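PDB 2RFR: SnoaL-like domain-containing protein from Novosphingobium aromaticivorans, which is of unknown function but adopts an NTF2-like, cystatin-like fold, a scaffold that in many relatives encloses a pocket for a small molecule. Local coordinates for residues G29-A32 and E38-S41; A56-R61 and A65-G70; V90-D95 and A130-V135; H102-R107 and F113-V118. One frame throughout, in Å; residues are numbered along the deposited sequence. Where two conformers were deposited one is given.

Interaction 1 (G29-A32 and E38-S41)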
loop_
_atom_site.group_PDB
_atom_site.type_symbol
_atom_site.label_atom_id
_atom_site.label_comp_id
_atom_site.label_asym_id
_atom_site.label_seq_id
_atom_site.Cartn_x
_atom_site.Cartn_y
_atom_site.Cartn_z
ATOM N N GLY A 29 -8.515 2.221 -7.962
ATOM C CA GLY A 29 -7.569 2.715 -8.950
ATOM C C GLY A 29 -7.537 1.830 -10.207
ATOM O O GLY A 29 -7.644 2.334 -11.315
ATOM N N PRO A 30 -7.412 0.498 -10.060
ATOM C CA PRO A 30 -7.497 -0.394 -11.233
ATOM C C PRO A 30 -8.766 -0.180 -12.021
ATOM O O PRO A 30 -8.713 -0.164 -13.259
ATOM C CB PRO A 30 -7.351 -1.771 -10.612
ATOM C CG PRO A 30 -6.455 -1.500 -9.398
ATOM C CD PRO A 30 -6.977 -0.228 -8.850
ATOM N N LEU A 31 -9.904 -0.039 -11.353
ATOM C CA LEU A 31 -11.165 0.171 -12.090
ATOM C C LEU A 31 -11.183 1.491 -12.789
ATOM O O LEU A 31 -11.608 1.602 -13.940
ATOM C CB LEU A 31 -12.348 -0.012 -11.162
ATOM C CG LEU A 31 -12.606 -1.378 -10.615
ATOM C CD1 LEU A 31 -13.635 -1.371 -9.491
ATOM C CD2 LEU A 31 -13.064 -2.293 -11.691
ATOM N N ALA A 32 -10.671 2.535 -12.149
ATOM C CA ALA A 32 -10.622 3.868 -12.773
ATOM C C ALA A 32 -9.714 3.853 -13.966
ATOM O O ALA A 32 -10.037 4.380 -15.028
ATOM C CB ALA A 32 -10.171 4.911 -11.746
ATOM N N GLU A 38 -18.924 1.425 -14.493
ATOM C CA GLU A 38 -19.991 0.757 -13.755
ATOM C C GLU A 38 -19.477 0.064 -12.509
ATOM O O GLU A 38 -20.019 0.227 -11.425
ATOM C CB GLU A 38 -20.641 -0.284 -14.696
ATOM C CG GLU A 38 -21.810 -1.043 -14.092
ATOM C CD GLU A 38 -22.391 -2.008 -15.084
ATOM O OE1 GLU A 38 -21.876 -3.151 -15.208
ATOM O OE2 GLU A 38 -23.336 -1.581 -15.764
ATOM N N ALA A 39 -18.472 -0.791 -12.650
ATOM C CA ALA A 39 -17.953 -1.490 -11.495
ATOM C C ALA A 39 -17.389 -0.566 -10.465
ATOM O O ALA A 39 -17.534 -0.782 -9.270
ATOM C CB ALA A 39 -16.945 -2.560 -11.918
ATOM N N LEU A 40 -16.727 0.496 -10.910
ATOM C CA LEU A 40 -16.211 1.490 -9.952
ATOM C C LEU A 40 -17.345 2.124 -9.137
ATOM O O LEU A 40 -17.271 2.234 -7.922
ATOM C CB LEU A 40 -15.371 2.525 -10.681
ATOM C CG LEU A 40 -14.770 3.641 -9.862
ATOM C CD1 LEU A 40 -13.445 4.096 -10.442
ATOM C CD2 LEU A 40 -15.755 4.860 -9.733
ATOM N N SER A 41 -18.427 2.498 -9.811
ATOM C CA SER A 41 -19.560 3.092 -9.118
ATOM C C SER A 41 -20.185 2.134 -8.128
ATOM O O SER A 41 -20.714 2.581 -7.075
ATOM C CB SER A 41 -20.592 3.620 -10.111
ATOM O OG SER A 41 -21.367 2.565 -10.714
#
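Leu-31 and Ala-32 meet Ala-39 and Leu-40 without any aromatic ring, so the flat groups here are peptide planes, each touched on a face by a leucine methyl. Leu-40 CD1 stands almost straight above the nitrogen of the Leu-31/Ala-32 peptide, 3.6 Å from Ala-32 N. In return, Leu-31 CD1 lies over the Ala-39/Leu-40 peptide, 3.9 Å from Leu-40 N. At the margins the contacts are purely aliphatic: Leu-31 CD2 reaches Ala-39 CB at 3.9 Å, and Leu-40 CD1 also touches Ala-32 CB at 3.6 Å. The two leucines point toward each other's helix and pass at their roots, CB to CB 4.0 Å. Because Leu-40 swings CG opposite its backbone nitrogen (chi1 179°), CD1 bridges backbone and methyl of Ala-32. The small alanines probably help the backbones approach; Leu-31 CA and Leu-40 CA are 5.6 Å apart. Behind Leu-40 lie Ile-64 and Ile-68 of helix 61-69, and Pro-30 packs on His-102 of the second subunit. Two consecutive helices joined by a short loop thus pack at a corner, the short helix 37-41 folding back against the end of the long helix 5-33, within the helical layer of the NTF2-like fold.

Interaction 2 (A56-R61 and A65-G70)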
loop_
_atom_site.group_PDB
_atom_site.type_symbol
_atom_site.label_atom_id
_atom_site.label_comp_id
_atom_site.label_asym_id
_atom_site.label_seq_id
_atom_site.Cartn_x
_atom_site.Cartn_y
_atom_site.Cartn_z
ATOM N N ALA A 56 -18.035 19.882 -8.287
ATOM C CA ALA A 56 -19.377 19.401 -7.993
ATOM C C ALA A 56 -19.279 18.030 -7.361
ATOM O O ALA A 56 -18.545 17.208 -7.815
ATOM C CB ALA A 56 -20.174 19.311 -9.331
ATOM N N THR A 57 -20.073 17.770 -6.349
ATOM C CA THR A 57 -20.121 16.436 -5.758
ATOM C C THR A 57 -20.857 15.497 -6.651
ATOM O O THR A 57 -21.939 15.850 -7.195
ATOM C CB THR A 57 -20.791 16.487 -4.425
ATOM O OG1 THR A 57 -20.029 17.381 -3.602
ATOM C CG2 THR A 57 -20.947 15.140 -3.783
ATOM N N ALA A 58 -20.323 14.299 -6.886
ATOM C CA ALA A 58 -21.008 13.238 -7.601
ATOM C C ALA A 58 -21.846 12.484 -6.606
ATOM O O ALA A 58 -21.330 11.911 -5.651
ATOM C CB ALA A 58 -19.981 12.314 -8.249
ATOM N N LYS A 59 -23.163 12.530 -6.802
ATOM C CA LYS A 59 -24.135 11.883 -5.918
ATOM C C LYS A 59 -24.890 10.793 -6.663
ATOM O O LYS A 59 -25.577 11.083 -7.659
ATOM C CB LYS A 59 -25.133 12.922 -5.384
ATOM C CG LYS A 59 -24.455 14.179 -4.762
ATOM C CD LYS A 59 -25.377 15.031 -3.979
ATOM C CE LYS A 59 -24.590 16.033 -3.165
ATOM N NZ LYS A 59 -25.588 16.962 -2.474
ATOM N N GLY A 60 -24.768 9.564 -6.182
ATOM C CA GLY A 60 -25.393 8.422 -6.781
ATOM C C GLY A 60 -24.479 7.707 -7.770
ATOM O O GLY A 60 -23.581 8.292 -8.359
ATOM N N ARG A 61 -24.759 6.434 -7.984
ATOM C CA ARG A 61 -23.889 5.614 -8.794
ATOM C C ARG A 61 -23.775 6.166 -10.219
ATOM O O ARG A 61 -22.694 6.115 -10.800
ATOM C CB ARG A 61 -24.335 4.148 -8.813
ATOM C CG ARG A 61 -24.021 3.437 -7.565
ATOM C CD ARG A 61 -24.429 1.963 -7.666
ATOM N NE ARG A 61 -24.109 1.251 -6.455
ATOM C CZ ARG A 61 -24.552 0.056 -6.199
ATOM N NH1 ARG A 61 -25.299 -0.599 -7.103
ATOM N NH2 ARG A 61 -24.249 -0.495 -5.039
ATOM N N ALA A 65 -20.200 6.958 -11.903
ATOM C CA ALA A 65 -19.802 6.337 -13.176
ATOM C C ALA A 65 -19.498 7.396 -14.233
ATOM O O ALA A 65 -18.580 7.238 -15.014
ATOM C CB ALA A 65 -20.861 5.350 -13.659
ATOM N N ALA A 66 -20.290 8.479 -14.263
ATOM C CA ALA A 66 -20.136 9.528 -15.244
ATOM C C ALA A 66 -18.782 10.230 -15.072
ATOM O O ALA A 66 -18.237 10.735 -16.065
ATOM C CB ALA A 66 -21.265 10.533 -15.145
ATOM N N LEU A 67 -18.146 10.251 -13.885
ATOM C CA LEU A 67 -16.815 10.797 -13.710
ATOM C C LEU A 67 -15.839 9.976 -14.571
ATOM O O LEU A 67 -14.977 10.529 -15.222
ATOM C CB LEU A 67 -16.366 10.753 -12.249
ATOM C CG LEU A 67 -17.143 11.537 -11.237
ATOM C CD1 LEU A 67 -16.658 11.232 -9.804
ATOM C CD2 LEU A 67 -17.003 12.988 -11.565
ATOM N N ILE A 68 -15.962 8.644 -14.573
ATOM C CA ILE A 68 -15.013 7.762 -15.302
ATOM C C ILE A 68 -15.282 7.764 -16.789
ATOM O O ILE A 68 -14.388 7.683 -17.598
ATOM C CB ILE A 68 -15.118 6.372 -14.672
ATOM C CG1 ILE A 68 -14.826 6.393 -13.153
ATOM C CG2 ILE A 68 -14.178 5.378 -15.375
ATOM C CD1 ILE A 68 -13.500 7.056 -12.768
ATOM N N ASP A 69 -16.548 7.888 -17.152
ATOM C CA ASP A 69 -16.922 8.021 -18.547
ATOM C C ASP A 69 -16.722 9.405 -19.129
ATOM O O ASP A 69 -16.824 9.595 -20.355
ATOM C CB ASP A 69 -18.361 7.617 -18.715
ATOM C CG ASP A 69 -18.609 6.112 -18.553
ATOM O OD1 ASP A 69 -17.667 5.335 -18.811
ATOM O OD2 ASP A 69 -19.766 5.698 -18.246
ATOM N N GLY A 70 -16.402 10.369 -18.276
ATOM C CA GLY A 70 -16.290 11.748 -18.662
ATOM C C GLY A 70 -15.092 12.062 -19.487
ATOM O O GLY A 70 -14.071 11.354 -19.489
#
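Arg-61 and Ala-65 supply the polar half of this contact, Ala-58 and Leu-67 the apolar half. The polar half is a backbone bond of the first helical turn: Ala-65 N donates to Arg-61 O at 2.9 Å, and the N-H points almost straight at its acceptor (174°). The methyl of Ala-65 lies beside the same oxygen, with CB 3.5 Å from Arg-61 O. Helix 61-69 thus opens with a regular i to i+4 link, and Gly-60 occupies the N-cap position just before it. With its positive phi of 93°, Gly-60 adopts a conformation in which a side chain would collide with the preceding carbonyl oxygen, consistent with the sharp change from strand to helix here.

The apolar half is a single meeting of aliphatic groups. Ala-58 CB faces the helix and touches Leu-67 CD1 at 3.8 Å, with Leu-67 CG slightly farther off. A chi1 of -62° sets Leu-67 CG beside its own backbone nitrogen, from where the branch leans back toward the strand. Ala-63 and Ile-64 also lie against Ala-58, while Tyr-50 of strand 48-52 adjoins Leu-67.

Charged ends are directed away from the helix-strand seam. Arg-61 sends its guanidinium to the carbonyl oxygen of Trp-44, through NH2, and Asp-69 forms a salt bridge with Arg-74. The chemistry therefore implies a division by kind: a straight backbone bond belongs to the helix's first turn, and the meeting of strand and helix between these segments is aliphatic, without any side-chain polarity between the two.

Interaction 3 (V90-D95 and A130-V135)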
loop_
_atom_site.group_PDB
_atom_site.type_symbol
_atom_site.label_atom_id
_atom_site.label_comp_id
_atom_site.label_asym_id
_atom_site.label_seq_id
_atom_site.Cartn_x
_atom_site.Cartn_y
_atom_site.Cartn_z
ATOM N N VAL A 90 -7.771 1.981 8.773
ATOM C CA VAL A 90 -9.181 1.616 8.800
ATOM C C VAL A 90 -9.621 1.509 10.234
ATOM O O VAL A 90 -8.933 0.872 11.038
ATOM C CB VAL A 90 -9.394 0.286 8.043
ATOM C CG1 VAL A 90 -10.895 -0.173 8.169
ATOM C CG2 VAL A 90 -8.988 0.393 6.576
ATOM N N THR A 91 -10.773 2.087 10.543
ATOM C CA THR A 91 -11.455 1.901 11.839
ATOM C C THR A 91 -12.875 1.403 11.591
ATOM O O THR A 91 -13.622 2.047 10.896
ATOM C CB THR A 91 -11.516 3.192 12.605
ATOM O OG1 THR A 91 -10.190 3.658 12.865
ATOM C CG2 THR A 91 -12.267 3.009 13.955
ATOM N N VAL A 92 -13.201 0.230 12.128
ATOM C CA VAL A 92 -14.531 -0.331 12.070
ATOM C C VAL A 92 -15.255 -0.092 13.379
ATOM O O VAL A 92 -14.694 -0.320 14.454
ATOM C CB VAL A 92 -14.457 -1.832 11.757
ATOM C CG1 VAL A 92 -15.852 -2.483 11.759
ATOM C CG2 VAL A 92 -13.675 -2.084 10.464
ATOM N N GLU A 93 -16.493 0.355 13.287
ATOM C CA GLU A 93 -17.369 0.540 14.425
ATOM C C GLU A 93 -18.719 -0.087 14.090
ATOM O O GLU A 93 -19.567 0.536 13.505
ATOM C CB GLU A 93 -17.530 2.025 14.719
ATOM C CG GLU A 93 -16.237 2.699 15.149
ATOM N N GLY A 94 -18.886 -1.334 14.469
ATOM C CA GLY A 94 -20.133 -2.014 14.198
ATOM C C GLY A 94 -20.367 -2.302 12.754
ATOM O O GLY A 94 -19.691 -3.107 12.169
ATOM N N ASP A 95 -21.341 -1.608 12.176
ATOM C CA ASP A 95 -21.737 -1.758 10.779
ATOM C C ASP A 95 -21.275 -0.565 9.934
ATOM O O ASP A 95 -21.714 -0.451 8.804
ATOM C CB ASP A 95 -23.250 -1.939 10.668
ATOM C CG ASP A 95 -23.748 -3.198 11.336
ATOM O OD1 ASP A 95 -22.986 -4.193 11.344
ATOM O OD2 ASP A 95 -24.896 -3.186 11.839
ATOM N N ALA A 130 -25.058 -7.156 0.856
ATOM C CA ALA A 130 -24.190 -7.693 -0.174
ATOM C C ALA A 130 -22.698 -7.444 0.156
ATOM O O ALA A 130 -21.838 -7.681 -0.699
ATOM C CB ALA A 130 -24.492 -7.044 -1.475
ATOM N N GLY A 131 -22.407 -6.965 1.362
ATOM C CA GLY A 131 -21.028 -6.684 1.771
ATOM C C GLY A 131 -20.784 -5.225 2.059
ATOM O O GLY A 131 -21.651 -4.368 1.927
ATOM N N TRP A 132 -19.574 -4.922 2.464
ATOM C CA TRP A 132 -19.199 -3.548 2.708
ATOM C C TRP A 132 -19.232 -2.757 1.401
ATOM O O TRP A 132 -18.810 -3.236 0.361
ATOM C CB TRP A 132 -17.807 -3.502 3.326
ATOM C CG TRP A 132 -17.796 -3.912 4.752
ATOM C CD1 TRP A 132 -17.559 -5.188 5.264
ATOM C CD2 TRP A 132 -18.020 -3.082 5.885
ATOM N NE1 TRP A 132 -17.636 -5.159 6.618
ATOM C CE2 TRP A 132 -17.896 -3.889 7.041
ATOM C CE3 TRP A 132 -18.309 -1.734 6.056
ATOM C CZ2 TRP A 132 -18.050 -3.375 8.312
ATOM C CZ3 TRP A 132 -18.450 -1.213 7.322
ATOM C CH2 TRP A 132 -18.345 -2.038 8.440
ATOM N N ARG A 133 -19.714 -1.517 1.507
ATOM C CA ARG A 133 -19.722 -0.570 0.385
ATOM C C ARG A 133 -19.362 0.816 0.890
ATOM O O ARG A 133 -19.597 1.161 2.048
ATOM C CB ARG A 133 -21.123 -0.507 -0.260
ATOM C CG ARG A 133 -21.605 -1.763 -0.923
ATOM C CD ARG A 133 -20.863 -2.112 -2.184
ATOM N NE ARG A 133 -21.380 -3.308 -2.834
ATOM C CZ ARG A 133 -21.016 -4.540 -2.557
ATOM N NH1 ARG A 133 -20.191 -4.822 -1.575
ATOM N NH2 ARG A 133 -21.530 -5.540 -3.245
ATOM N N ALA A 134 -18.762 1.621 0.017
ATOM C CA ALA A 134 -18.481 2.988 0.325
ATOM C C ALA A 134 -19.751 3.823 0.421
ATOM O O ALA A 134 -20.702 3.643 -0.358
ATOM C CB ALA A 134 -17.529 3.597 -0.757
ATOM N N VAL A 135 -19.772 4.762 1.348
ATOM C CA VAL A 135 -20.876 5.717 1.496
ATOM C C VAL A 135 -20.454 7.068 0.974
ATOM O O VAL A 135 -21.078 7.610 0.075
ATOM C CB VAL A 135 -21.336 5.785 2.947
ATOM C CG1 VAL A 135 -22.406 6.904 3.135
ATOM C CG2 VAL A 135 -21.871 4.415 3.386
#
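Trp-132 packs the six-membered end of its indole against the backbone of Asp-95, and this is the close part of the contact: CH2 lies 3.6 Å from Asp-95 C, and CZ3 is 3.7 Å from Asp-95 O. Gly-94 O approaches the ring at its edge, near its plane, at 4.1 Å from CH2. With chi1 at -75° and chi2 at 93°, the indole leaves its strand and stretches to the other segment although the two backbones stay well apart. These strands are not neighbours: 96-109 and 112-128 lie between them in the strongly curved sheet of the NTF2-like fold, and the ring spans that distance beside Ala-97 and Phe-125. Its polar edge is settled by helix 5-33, where NE1 bonds to Asp-17 OD1. An alanine in place of Trp-132 would remove the indole, is likely to open a gap beside Val-92 and the Gly-94 to Asp-95 turn, and would probably leave Asp-17 without this donor. The contact with Val-92 is looser, CG1 meeting CH2 obliquely at 4.2 Å, yet Leu-14, Arg-18 and Ile-21 of helix 5-33 cover that valine. The solvent side is at Asp-95, which turns its carboxylate away from the ring and pairs with Arg-127.

Interaction 4 (H102-R107 and F113-V118)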
loop_
_atom_site.group_PDB
_atom_site.type_symbol
_atom_site.label_atom_id
_atom_site.label_comp_id
_atom_site.label_asym_id
_atom_site.label_seq_id
_atom_site.Cartn_x
_atom_site.Cartn_y
_atom_site.Cartn_z
ATOM N N HIS A 102 -3.710 8.300 1.359
ATOM C CA HIS A 102 -3.225 9.245 0.363
ATOM C C HIS A 102 -3.547 8.717 -1.003
ATOM O O HIS A 102 -3.622 7.496 -1.226
ATOM C CB HIS A 102 -1.720 9.412 0.470
ATOM C CG HIS A 102 -1.234 9.958 1.762
ATOM N ND1 HIS A 102 -0.805 9.153 2.796
ATOM C CD2 HIS A 102 -1.118 11.216 2.199
ATOM C CE1 HIS A 102 -0.398 9.936 3.793
ATOM N NE2 HIS A 102 -0.597 11.199 3.461
ATOM N N SER A 103 -3.653 9.596 -1.986
ATOM C CA SER A 103 -3.712 9.189 -3.393
ATOM C C SER A 103 -2.841 10.096 -4.239
ATOM O O SER A 103 -2.741 11.291 -3.983
ATOM C CB SER A 103 -5.161 9.164 -3.875
ATOM O OG SER A 103 -5.804 10.434 -3.819
ATOM N N VAL A 104 -2.202 9.502 -5.209
ATOM C CA VAL A 104 -1.430 10.221 -6.200
ATOM C C VAL A 104 -1.954 9.831 -7.566
ATOM O O VAL A 104 -2.071 8.631 -7.846
ATOM C CB VAL A 104 0.098 9.927 -6.086
ATOM C CG1 VAL A 104 0.872 10.680 -7.169
ATOM C CG2 VAL A 104 0.579 10.258 -4.680
ATOM N N VAL A 105 -2.228 10.818 -8.386
ATOM C CA VAL A 105 -2.497 10.583 -9.782
ATOM C C VAL A 105 -1.227 10.808 -10.551
ATOM O O VAL A 105 -0.746 11.944 -10.632
ATOM C CB VAL A 105 -3.646 11.461 -10.348
ATOM C CG1 VAL A 105 -3.901 11.103 -11.805
ATOM C CG2 VAL A 105 -4.895 11.332 -9.504
ATOM N N PHE A 106 -0.635 9.740 -11.064
ATOM C CA PHE A 106 0.496 9.832 -11.959
ATOM C C PHE A 106 -0.001 10.033 -13.390
ATOM O O PHE A 106 -0.983 9.419 -13.785
ATOM C CB PHE A 106 1.381 8.591 -11.885
ATOM C CG PHE A 106 2.073 8.418 -10.566
ATOM C CD1 PHE A 106 3.303 9.034 -10.312
ATOM C CD2 PHE A 106 1.501 7.646 -9.554
ATOM C CE1 PHE A 106 3.875 8.882 -9.079
ATOM C CE2 PHE A 106 2.097 7.485 -8.334
ATOM C CZ PHE A 106 3.307 8.098 -8.098
ATOM N N ARG A 107 0.648 10.888 -14.151
ATOM C CA ARG A 107 0.279 11.167 -15.505
ATOM C C ARG A 107 1.515 11.153 -16.370
ATOM O O ARG A 107 2.558 11.714 -15.999
ATOM C CB ARG A 107 -0.377 12.545 -15.584
ATOM C CG ARG A 107 -0.877 12.977 -16.972
ATOM C CD ARG A 107 -1.343 14.425 -16.913
ATOM N NE ARG A 107 -1.780 14.879 -18.222
ATOM C CZ ARG A 107 -1.694 16.111 -18.675
ATOM N NH1 ARG A 107 -1.237 17.084 -17.919
ATOM N NH2 ARG A 107 -2.072 16.379 -19.894
ATOM N N PHE A 113 6.962 10.716 -16.783
ATOM C CA PHE A 113 5.924 10.522 -15.789
ATOM C C PHE A 113 6.086 11.561 -14.701
ATOM O O PHE A 113 7.207 11.927 -14.301
ATOM C CB PHE A 113 6.045 9.106 -15.188
ATOM C CG PHE A 113 5.888 8.017 -16.237
ATOM C CD1 PHE A 113 4.658 7.626 -16.680
ATOM C CD2 PHE A 113 6.989 7.445 -16.790
ATOM C CE1 PHE A 113 4.571 6.640 -17.599
ATOM C CE2 PHE A 113 6.901 6.473 -17.777
ATOM C CZ PHE A 113 5.655 6.102 -18.182
ATOM N N GLY A 114 4.964 12.042 -14.182
ATOM C CA GLY A 114 4.907 12.999 -13.099
ATOM C C GLY A 114 3.691 12.758 -12.225
ATOM O O GLY A 114 2.806 11.998 -12.533
ATOM N N SER A 115 3.650 13.567 -11.176
ATOM C CA SER A 115 2.610 13.527 -10.163
ATOM C C SER A 115 1.651 14.658 -10.431
ATOM O O SER A 115 1.954 15.805 -10.165
ATOM C CB SER A 115 3.221 13.650 -8.793
ATOM O OG SER A 115 4.006 12.505 -8.521
ATOM N N HIS A 116 0.528 14.336 -11.063
ATOM C CA HIS A 116 -0.474 15.315 -11.485
ATOM C C HIS A 116 -1.250 15.885 -10.321
ATOM O O HIS A 116 -1.543 17.086 -10.269
ATOM C CB HIS A 116 -1.401 14.544 -12.453
ATOM C CG HIS A 116 -2.670 15.262 -12.890
ATOM N ND1 HIS A 116 -2.695 16.297 -13.793
ATOM C CD2 HIS A 116 -3.978 14.967 -12.607
ATOM C CE1 HIS A 116 -3.957 16.624 -14.008
ATOM N NE2 HIS A 116 -4.747 15.860 -13.271
ATOM N N ARG A 117 -1.639 15.022 -9.370
ATOM C CA ARG A 117 -2.307 15.447 -8.135
ATOM C C ARG A 117 -1.742 14.563 -7.019
ATOM O O ARG A 117 -1.461 13.382 -7.230
ATOM C CB ARG A 117 -3.847 15.303 -8.242
ATOM C CG ARG A 117 -4.499 16.292 -9.211
ATOM C CD ARG A 117 -6.027 16.064 -9.420
ATOM N NE ARG A 117 -6.819 16.437 -8.217
ATOM C CZ ARG A 117 -7.362 17.639 -7.956
ATOM N NH1 ARG A 117 -7.232 18.658 -8.816
ATOM N NH2 ARG A 117 -8.129 17.827 -6.848
ATOM N N VAL A 118 -1.627 15.131 -5.823
ATOM C CA VAL A 118 -1.304 14.425 -4.574
ATOM C C VAL A 118 -2.346 14.878 -3.573
ATOM O O VAL A 118 -2.525 16.079 -3.394
ATOM C CB VAL A 118 0.101 14.775 -4.071
ATOM C CG1 VAL A 118 0.369 14.139 -2.740
ATOM C CG2 VAL A 118 1.167 14.401 -5.109
HETATM O O HOH W 1 -0.541 17.230 -15.168
#
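Val-105 and His-116 project in parallel from neighbouring strands at a classic beta bulge in the antiparallel hairpin of strands 96-109 and 112-128. Opposite Val-105 stand both His-116 and Arg-117. Val-105 O takes a 2.7 Å bond from His-116 N and a weak, longer one from Arg-117 N. The imidazole, its CG swung opposite the backbone nitrogen (chi1 171°), rests CD2 against Val-105 CG1 at 3.9 Å. On the other face of the sheet Phe-106 is the main side chain: Val-104 CG1 sits 3.6 Å above one face of its ring, toward the rim. The ring also packs on Ser-115 of the second subunit, while Val-104 and Ser-115 meet Phe-106 of the third. Replacing Phe-106 by a serine would strip the ring from Val-104 and probably leave a gap at this subunit interface. Back on the His-116 face, Arg-107 runs fully extended across the imidazole, the guanidinium and ring planes 71° apart, and its NE forms a salt bridge with Asp-79. A water bridges the pair, lying in the plane and at the edge of each group, 2.8 Å from Arg-107 NH1 and 2.7 Å from His-116 ND1.

Along the chain, interactions 1 and 2 come first and in series, and interaction 4 falls between the two segments of interaction 3. Interactions 1 and 2 touch, with centres 11 Å apart: Leu-40 and Ala-32 meet Ile-68, so helices 5-33, 37-41 and 61-69 pack as one unit. Interactions 2, 3 and 4 all reach the same six-stranded sheet, the first at its edge strand 58-59. Interactions 3 and 4, with centres 27 Å apart, lie on opposite sides of the chain's centre; interaction 4 touches both other subunits, while interactions 1 and 3 each touch one. Together they sample the helical layer and curved sheet of one NTF2-like domain, and the surfaces it shares with its neighbours.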